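Local structure of leucine aminopeptidase 2, chloroplastic (Streptomyces sp. BC16019, 5LHJ) at residues Gly257-Gly262 and Val348-Val353; Arg94-Ala99 and Leu112-Ala117; Ala397-Ala402 and Leu493-Glu498. The protein belongs to the M17 family of metalloaminopeptidases and acts in bottromycin maturation, probably removing N-terminal residues from peptides with the help of manganese ions. All coordinates share one frame; numbering follows the deposited sequence.

Contact 1: residues Gly257-Gly262 and Val348-Val353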
loop_
_atom_site.group_PDB
_atom_site.type_symbol
_atom_site.label_atom_id
_atom_site.label_comp_id
_atom_site.label_asym_id
_atom_site.label_seq_id
_atom_site.Cartn_x
_atom_site.Cartn_y
_atom_site.Cartn_z
ATOM N N GLY A 257 -19.255 -38.980 8.558
ATOM C CA GLY A 257 -18.818 -37.897 9.433
ATOM C C GLY A 257 -18.776 -36.587 8.669
ATOM O O GLY A 257 -18.208 -36.546 7.586
ATOM N N LEU A 258 -19.397 -35.540 9.216
ATOM C CA LEU A 258 -19.344 -34.189 8.653
ATOM C C LEU A 258 -18.606 -33.292 9.640
ATOM O O LEU A 258 -18.931 -33.278 10.831
ATOM C CB LEU A 258 -20.749 -33.606 8.428
ATOM C CG LEU A 258 -21.708 -34.397 7.531
ATOM C CD1 LEU A 258 -23.055 -33.698 7.437
ATOM C CD2 LEU A 258 -21.102 -34.606 6.146
ATOM N N VAL A 259 -17.619 -32.551 9.149
ATOM C CA VAL A 259 -16.824 -31.659 9.977
ATOM C C VAL A 259 -17.064 -30.240 9.477
ATOM O O VAL A 259 -16.827 -29.968 8.304
ATOM C CB VAL A 259 -15.318 -31.994 9.891
ATOM C CG1 VAL A 259 -14.495 -31.000 10.703
ATOM C CG2 VAL A 259 -15.068 -33.417 10.366
ATOM N N GLY A 260 -17.513 -29.340 10.357
ATOM C CA GLY A 260 -17.824 -27.960 9.961
ATOM C C GLY A 260 -17.059 -26.917 10.751
ATOM O O GLY A 260 -17.138 -26.904 11.981
ATOM N N LYS A 261 -16.336 -26.036 10.056
ATOM C CA LYS A 261 -15.562 -24.964 10.699
ATOM C C LYS A 261 -16.473 -23.899 11.311
ATOM O O LYS A 261 -17.230 -23.254 10.592
ATOM C CB LYS A 261 -14.599 -24.303 9.696
ATOM C CG LYS A 261 -13.811 -23.094 10.219
ATOM C CD LYS A 261 -13.158 -22.308 9.076
ATOM C CE LYS A 261 -12.760 -20.922 9.544
ATOM N NZ LYS A 261 -12.075 -20.148 8.498
ATOM N N GLY A 262 -16.383 -23.723 12.634
ATOM C CA GLY A 262 -17.225 -22.771 13.353
ATOM C C GLY A 262 -16.504 -21.607 14.010
ATOM O O GLY A 262 -16.697 -21.357 15.203
ATOM N N VAL A 348 -5.841 -25.162 11.157
ATOM C CA VAL A 348 -5.245 -25.566 12.432
ATOM C C VAL A 348 -6.328 -26.085 13.398
ATOM O O VAL A 348 -6.117 -27.074 14.086
ATOM C CB VAL A 348 -4.430 -24.388 13.048
ATOM C CG1 VAL A 348 -3.919 -24.716 14.445
ATOM C CG2 VAL A 348 -3.278 -24.005 12.133
ATOM N N VAL A 349 -7.477 -25.424 13.418
ATOM C CA VAL A 349 -8.625 -25.847 14.218
ATOM C C VAL A 349 -9.190 -27.197 13.708
ATOM O O VAL A 349 -9.478 -28.108 14.494
ATOM C CB VAL A 349 -9.723 -24.760 14.208
ATOM C CG1 VAL A 349 -10.999 -25.265 14.838
ATOM C CG2 VAL A 349 -9.249 -23.486 14.914
ATOM N N LEU A 350 -9.357 -27.319 12.397
ATOM C CA LEU A 350 -9.914 -28.526 11.796
ATOM C C LEU A 350 -9.033 -29.766 11.957
ATOM O O LEU A 350 -9.562 -30.871 12.042
ATOM C CB LEU A 350 -10.188 -28.305 10.306
ATOM C CG LEU A 350 -11.280 -27.289 9.955
ATOM C CD1 LEU A 350 -11.269 -26.946 8.461
ATOM C CD2 LEU A 350 -12.618 -27.820 10.371
ATOM N N ALA A 351 -7.709 -29.579 11.975
ATOM C CA ALA A 351 -6.738 -30.690 11.978
ATOM C C ALA A 351 -7.071 -31.776 12.995
ATOM O O ALA A 351 -7.283 -32.940 12.645
ATOM C CB ALA A 351 -5.336 -30.153 12.228
ATOM N N ASP A 352 -7.185 -31.391 14.259
ATOM C CA ASP A 352 -7.396 -32.387 15.327
ATOM C C ASP A 352 -8.785 -32.999 15.254
ATOM O O ASP A 352 -8.974 -34.162 15.600
ATOM C CB ASP A 352 -7.176 -31.758 16.699
ATOM C CG ASP A 352 -5.869 -31.031 16.775
ATOM O OD1 ASP A 352 -4.857 -31.701 17.052
ATOM O OD2 ASP A 352 -5.812 -29.803 16.490
ATOM N N VAL A 353 -9.758 -32.229 14.772
ATOM C CA VAL A 353 -11.115 -32.759 14.624
ATOM C C VAL A 353 -11.154 -33.832 13.525
ATOM O O VAL A 353 -11.834 -34.841 13.670
ATOM C CB VAL A 353 -12.141 -31.638 14.358
ATOM C CG1 VAL A 353 -13.541 -32.214 14.185
ATOM C CG2 VAL A 353 -12.097 -30.619 15.494
#
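Val-259 lies opposite Val-353, their CA atoms 7.4 Å apart, and Lys-261 opposite Leu-350, 6.8 Å between CA atoms, as strand and helix run in broadly opposite, oblique directions. Val-259 sets its CG1 anti to the backbone N (chi1 177°), and this one methyl serves two partners, Leu-350 CD2 at 3.7 Å and Val-353 CG1 at 3.8 Å. The valine passes alongside both helix side chains, pointing the other way, so that the contact is made flank to flank. The same Leu-350 CD2 also lies 4.1 Å from Lys-261 CB, so the leucine covers the root of the lysine while the extended chain beyond CG leads away. There NZ forms a salt bridge with Asp-284 and a hydrogen bond with the Thr-373 carbonyl oxygen. Lys-261 and Asp-284 bind the first manganese ion of the enzyme, and Glu-345, at the start of helix 345-358, bridges both metals; no ion is bound to this chain. No hydrogen bond crosses the contact: a wholly apolar, buried join of helix to sheet lies beside the polar metal site, and Lys-261 belongs to both, its CB to the apolar join and its NZ to the metal site.

Contact 2: residues Arg94-Ala99 and Leu112-Ala117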
loop_
_atom_site.group_PDB
_atom_site.type_symbol
_atom_site.label_atom_id
_atom_site.label_comp_id
_atom_site.label_asym_id
_atom_site.label_seq_id
_atom_site.Cartn_x
_atom_site.Cartn_y
_atom_site.Cartn_z
ATOM N N ARG A 94 -36.702 -22.792 -9.689
ATOM C CA ARG A 94 -36.320 -22.272 -8.387
ATOM C C ARG A 94 -36.264 -20.743 -8.445
ATOM O O ARG A 94 -36.854 -20.044 -7.615
ATOM C CB ARG A 94 -34.969 -22.890 -7.964
ATOM C CG ARG A 94 -34.717 -22.888 -6.484
ATOM C CD ARG A 94 -33.402 -23.551 -6.121
ATOM N NE ARG A 94 -33.422 -25.012 -6.225
ATOM C CZ ARG A 94 -32.822 -25.748 -7.167
ATOM N NH1 ARG A 94 -32.103 -25.208 -8.171
ATOM N NH2 ARG A 94 -32.933 -27.064 -7.099
ATOM N N ALA A 95 -35.584 -20.223 -9.468
ATOM C CA ALA A 95 -35.482 -18.774 -9.685
ATOM C C ALA A 95 -36.829 -18.097 -9.974
ATOM O O ALA A 95 -37.077 -16.991 -9.494
ATOM C CB ALA A 95 -34.487 -18.472 -10.807
ATOM N N ALA A 96 -37.685 -18.736 -10.775
ATOM C CA ALA A 96 -39.021 -18.194 -11.064
ATOM C C ALA A 96 -39.894 -18.109 -9.818
ATOM O O ALA A 96 -40.648 -17.155 -9.652
ATOM C CB ALA A 96 -39.728 -19.006 -12.145
ATOM N N ALA A 97 -39.791 -19.106 -8.934
ATOM C CA ALA A 97 -40.551 -19.091 -7.687
ATOM C C ALA A 97 -40.077 -17.953 -6.780
ATOM O O ALA A 97 -40.885 -17.264 -6.159
ATOM C CB ALA A 97 -40.424 -20.423 -6.966
ATOM N N ALA A 98 -38.765 -17.742 -6.712
ATOM C CA ALA A 98 -38.231 -16.642 -5.897
ATOM C C ALA A 98 -38.670 -15.279 -6.448
ATOM O O ALA A 98 -39.042 -14.387 -5.678
ATOM C CB ALA A 98 -36.716 -16.722 -5.806
ATOM N N ALA A 99 -38.663 -15.128 -7.771
ATOM C CA ALA A 99 -39.154 -13.891 -8.415
ATOM C C ALA A 99 -40.638 -13.628 -8.138
ATOM O O ALA A 99 -41.049 -12.483 -7.951
ATOM C CB ALA A 99 -38.913 -13.934 -9.918
ATOM N N LEU A 112 -48.670 -20.491 -6.028
ATOM C CA LEU A 112 -47.760 -20.696 -7.145
ATOM C C LEU A 112 -48.242 -21.883 -7.972
ATOM O O LEU A 112 -48.268 -23.017 -7.473
ATOM C CB LEU A 112 -46.341 -20.988 -6.628
ATOM C CG LEU A 112 -45.797 -19.939 -5.656
ATOM C CD1 LEU A 112 -44.477 -20.399 -5.062
ATOM C CD2 LEU A 112 -45.657 -18.603 -6.348
ATOM N N ASP A 113 -48.630 -21.619 -9.219
ATOM C CA ASP A 113 -48.968 -22.678 -10.173
ATOM C C ASP A 113 -47.797 -23.050 -11.085
ATOM O O ASP A 113 -47.977 -23.820 -12.025
ATOM C CB ASP A 113 -50.181 -22.261 -11.023
ATOM C CG ASP A 113 -51.480 -22.184 -10.220
ATOM O OD1 ASP A 113 -51.492 -22.470 -9.004
ATOM O OD2 ASP A 113 -52.519 -21.831 -10.814
ATOM N N LEU A 114 -46.594 -22.559 -10.787
ATOM C CA LEU A 114 -45.444 -22.714 -11.684
ATOM C C LEU A 114 -45.093 -24.166 -12.003
ATOM O O LEU A 114 -44.713 -24.475 -13.131
ATOM C CB LEU A 114 -44.192 -22.032 -11.092
ATOM C CG LEU A 114 -44.263 -20.549 -10.727
ATOM C CD1 LEU A 114 -42.931 -20.133 -10.118
ATOM C CD2 LEU A 114 -44.596 -19.642 -11.898
ATOM N N ALA A 115 -45.203 -25.053 -11.015
ATOM C CA ALA A 115 -44.824 -26.462 -11.209
ATOM C C ALA A 115 -45.797 -27.227 -12.119
ATOM O O ALA A 115 -45.486 -28.346 -12.538
ATOM C CB ALA A 115 -44.675 -27.176 -9.869
ATOM N N LEU A 116 -46.964 -26.640 -12.400
ATOM C CA LEU A 116 -47.925 -27.204 -13.358
ATOM C C LEU A 116 -47.523 -26.978 -14.807
ATOM O O LEU A 116 -47.994 -27.696 -15.687
ATOM C CB LEU A 116 -49.327 -26.635 -13.125
ATOM C CG LEU A 116 -49.925 -26.916 -11.743
ATOM C CD1 LEU A 116 -51.261 -26.213 -11.557
ATOM C CD2 LEU A 116 -50.071 -28.404 -11.504
ATOM N N ALA A 117 -46.664 -25.997 -15.064
ATOM C CA ALA A 117 -46.137 -25.780 -16.413
ATOM C C ALA A 117 -45.315 -26.996 -16.861
ATOM O O ALA A 117 -44.281 -27.324 -16.268
ATOM C CB ALA A 117 -45.302 -24.509 -16.473
#
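Ala-97 and Leu-114 bring the two backbones closest, their CA atoms 7.3 Å apart, where a turn of helix 90-102 faces the short 3-10 segment 114-116. Leu-114 carries the contact through a single methyl. With CG anti to its own carbonyl carbon (chi1 -56°) and CD1 extended beyond it (chi2 178°), CD1 is held out against the helix and comes down on main chain rather than on a side-chain tip. It lies 3.5 Å from Ala-97 N and 3.7 Å from Ala-96 C. The two alanine methyls are equally near, since both Ala-96 CB and Ala-97 CB are 4.0 Å from Leu-114 CD1; small side chains at both positions let the leucine come this close to the peptide between them. Strand 76-81, helix 90-102 and strand 109-112 form a beta-alpha-beta crossover in the macro-like N-terminal domain, and strand 38-43 lies between the two parallel strands of the crossover. The contact thus packs the crossover helix against the end of the strand it leads to and the turn that follows. Leu-112, at that strand end, adds a looser touch, its CD1 4.5 Å from Ala-97 CB. Val-131 of helix 124-139 touches Ala-97, Leu-112 and Leu-114, adding a third element to the apolar cluster. The 3-10 turn is braced by backbone bonds, among them Ala-117 N to Leu-114 O at 3.1 Å, while the Ala-115 carbonyl oxygen receives Arg-127 NE from helix 124-139.

Contact 3: residues Ala397-Ala402 and Leu493-Glu498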
loop_
_atom_site.group_PDB
_atom_site.type_symbol
_atom_site.label_atom_id
_atom_site.label_comp_id
_atom_site.label_asym_id
_atom_site.label_seq_id
_atom_site.Cartn_x
_atom_site.Cartn_y
_atom_site.Cartn_z
ATOM N N ALA A 397 -16.082 -37.678 -5.709
ATOM C CA ALA A 397 -16.164 -36.414 -6.446
ATOM C C ALA A 397 -17.404 -36.357 -7.318
ATOM O O ALA A 397 -18.121 -35.353 -7.300
ATOM C CB ALA A 397 -14.923 -36.166 -7.295
ATOM N N GLN A 398 -17.671 -37.425 -8.073
ATOM C CA GLN A 398 -18.844 -37.416 -8.945
ATOM C C GLN A 398 -20.135 -37.343 -8.143
ATOM O O GLN A 398 -21.059 -36.641 -8.547
ATOM C CB GLN A 398 -18.877 -38.589 -9.930
ATOM C CG GLN A 398 -19.930 -38.426 -11.046
ATOM C CD GLN A 398 -19.990 -37.010 -11.669
ATOM O OE1 GLN A 398 -19.003 -36.505 -12.229
ATOM N NE2 GLN A 398 -21.150 -36.358 -11.553
ATOM N N THR A 399 -20.184 -38.026 -7.004
ATOM C CA THR A 399 -21.372 -37.994 -6.143
ATOM C C THR A 399 -21.650 -36.575 -5.651
ATOM O O THR A 399 -22.791 -36.096 -5.737
ATOM C CB THR A 399 -21.210 -38.956 -4.942
ATOM O OG1 THR A 399 -21.087 -40.306 -5.426
ATOM C CG2 THR A 399 -22.391 -38.871 -3.977
ATOM N N VAL A 400 -20.611 -35.905 -5.152
ATOM C CA VAL A 400 -20.768 -34.527 -4.647
ATOM C C VAL A 400 -21.147 -33.565 -5.780
ATOM O O VAL A 400 -22.052 -32.733 -5.630
ATOM C CB VAL A 400 -19.516 -34.036 -3.887
ATOM C CG1 VAL A 400 -19.643 -32.565 -3.487
ATOM C CG2 VAL A 400 -19.297 -34.880 -2.642
ATOM N N LEU A 401 -20.464 -33.674 -6.919
ATOM C CA LEU A 401 -20.742 -32.771 -8.033
ATOM C C LEU A 401 -22.169 -32.938 -8.572
ATOM O O LEU A 401 -22.855 -31.949 -8.812
ATOM C CB LEU A 401 -19.706 -32.922 -9.152
ATOM C CG LEU A 401 -18.298 -32.446 -8.796
ATOM C CD1 LEU A 401 -17.297 -32.884 -9.859
ATOM C CD2 LEU A 401 -18.245 -30.945 -8.587
ATOM N N ALA A 402 -22.621 -34.173 -8.743
ATOM C CA ALA A 402 -24.005 -34.416 -9.200
ATOM C C ALA A 402 -25.022 -33.893 -8.177
ATOM O O ALA A 402 -26.043 -33.305 -8.554
ATOM C CB ALA A 402 -24.222 -35.901 -9.467
ATOM N N LEU A 493 -25.943 -36.741 0.908
ATOM C CA LEU A 493 -26.345 -37.746 1.890
ATOM C C LEU A 493 -27.465 -38.644 1.338
ATOM O O LEU A 493 -27.462 -39.857 1.604
ATOM C CB LEU A 493 -26.764 -37.076 3.193
ATOM C CG LEU A 493 -25.629 -36.343 3.922
ATOM C CD1 LEU A 493 -26.185 -35.424 4.990
ATOM C CD2 LEU A 493 -24.615 -37.303 4.523
ATOM N N ARG A 494 -28.402 -38.060 0.574
ATOM C CA ARG A 494 -29.478 -38.840 -0.084
ATOM C C ARG A 494 -28.887 -39.884 -1.035
ATOM O O ARG A 494 -29.246 -41.070 -0.973
ATOM C CB ARG A 494 -30.458 -37.935 -0.846
ATOM C CG ARG A 494 -31.392 -37.119 0.049
ATOM C CD ARG A 494 -32.175 -36.052 -0.715
ATOM N NE ARG A 494 -33.211 -36.647 -1.562
ATOM C CZ ARG A 494 -34.447 -36.975 -1.178
ATOM N NH1 ARG A 494 -34.884 -36.766 0.068
ATOM N NH2 ARG A 494 -35.280 -37.521 -2.070
ATOM N N ALA A 495 -27.967 -39.450 -1.890
ATOM C CA ALA A 495 -27.301 -40.357 -2.836
ATOM C C ALA A 495 -26.503 -41.456 -2.134
ATOM O O ALA A 495 -26.588 -42.620 -2.531
ATOM C CB ALA A 495 -26.417 -39.588 -3.799
ATOM N N LEU A 496 -25.756 -41.103 -1.090
ATOM C CA LEU A 496 -24.982 -42.089 -0.327
ATOM C C LEU A 496 -25.883 -43.116 0.366
ATOM O O LEU A 496 -25.528 -44.293 0.442
ATOM C CB LEU A 496 -24.083 -41.413 0.710
ATOM C CG LEU A 496 -22.909 -40.595 0.148
ATOM C CD1 LEU A 496 -22.287 -39.756 1.247
ATOM C CD2 LEU A 496 -21.860 -41.493 -0.491
ATOM N N SER A 497 -27.035 -42.669 0.854
ATOM C CA SER A 497 -27.987 -43.552 1.546
ATOM C C SER A 497 -28.626 -44.574 0.603
ATOM O O SER A 497 -28.974 -45.671 1.033
ATOM C CB SER A 497 -29.082 -42.749 2.256
ATOM O OG SER A 497 -30.054 -42.263 1.340
ATOM N N GLU A 498 -28.785 -44.208 -0.668
ATOM C CA GLU A 498 -29.340 -45.117 -1.673
ATOM C C GLU A 498 -28.343 -46.226 -1.989
ATOM O O GLU A 498 -28.679 -47.405 -1.913
ATOM C CB GLU A 498 -29.730 -44.356 -2.941
ATOM C CG GLU A 498 -30.940 -43.452 -2.742
ATOM C CD GLU A 498 -31.073 -42.354 -3.789
ATOM O OE1 GLU A 498 -30.293 -42.330 -4.770
ATOM O OE2 GLU A 498 -31.972 -41.500 -3.624
#
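Thr-399 CG2 lies 4.1 Å from Ala-495 CB, the closest approach between helices 394-407 and 486-498 within these two segments. The same methyl is 4.4 Å from Leu-496 CD2, a looser touch by the end of a leucine that leaves its own helix across the direction of Thr-399 and then comes nearer. The backbones come close here, 7.2 Å between the CA atoms of Thr-399 and Ala-495, as the small alanine side chain allows. The rotation of the threonine decides which branch faces across: OG1 sits beside its backbone N (chi1 -63°) and is hydrogen-bonded to the Arg-395 carbonyl oxygen one turn earlier, which leaves CG2, anti to that N, to meet the other helix. Further out, near the end of helix 486-498, Ser-497 OG turns back on its own helix and donates to Arg-494 O at 2.7 Å, at 123° to the C=O bond and 25° out of the carbonyl plane. Glu-498 N reaches the same oxygen at 3.2 Å from the same face, a second grip. Val-400 and Leu-401 seat one helix on Leu-389 of strand 386-390, Leu-493 seats the other on Leu-298 of helix 286-301, and the two approach at an angle near the surface. No polar bond crosses the gap; a light dispersion contact between methyl groups joins the helices here.

In the fold
Contact 1 lies by the manganese site of the catalytic domain, and contacts 2 and 3 are away from it. The centres of contacts 1 and 3 are 21 Å apart, yet their nearest atoms come to about 4 Å, where Leu-258 and Leu-493 approach each other: helix 486-498 lies across strand 255-263 from helix 345-358. Contact 2, in the N-terminal domain, is 38 Å from contact 1 between centres and across the centre of the chain. It is nearer to contact 3, 26 Å between centres and about 9 Å between nearest atoms, and Arg-94 of its helix makes a weak interdomain hydrogen bond to the Arg-406 carbonyl oxygen on helix 394-407.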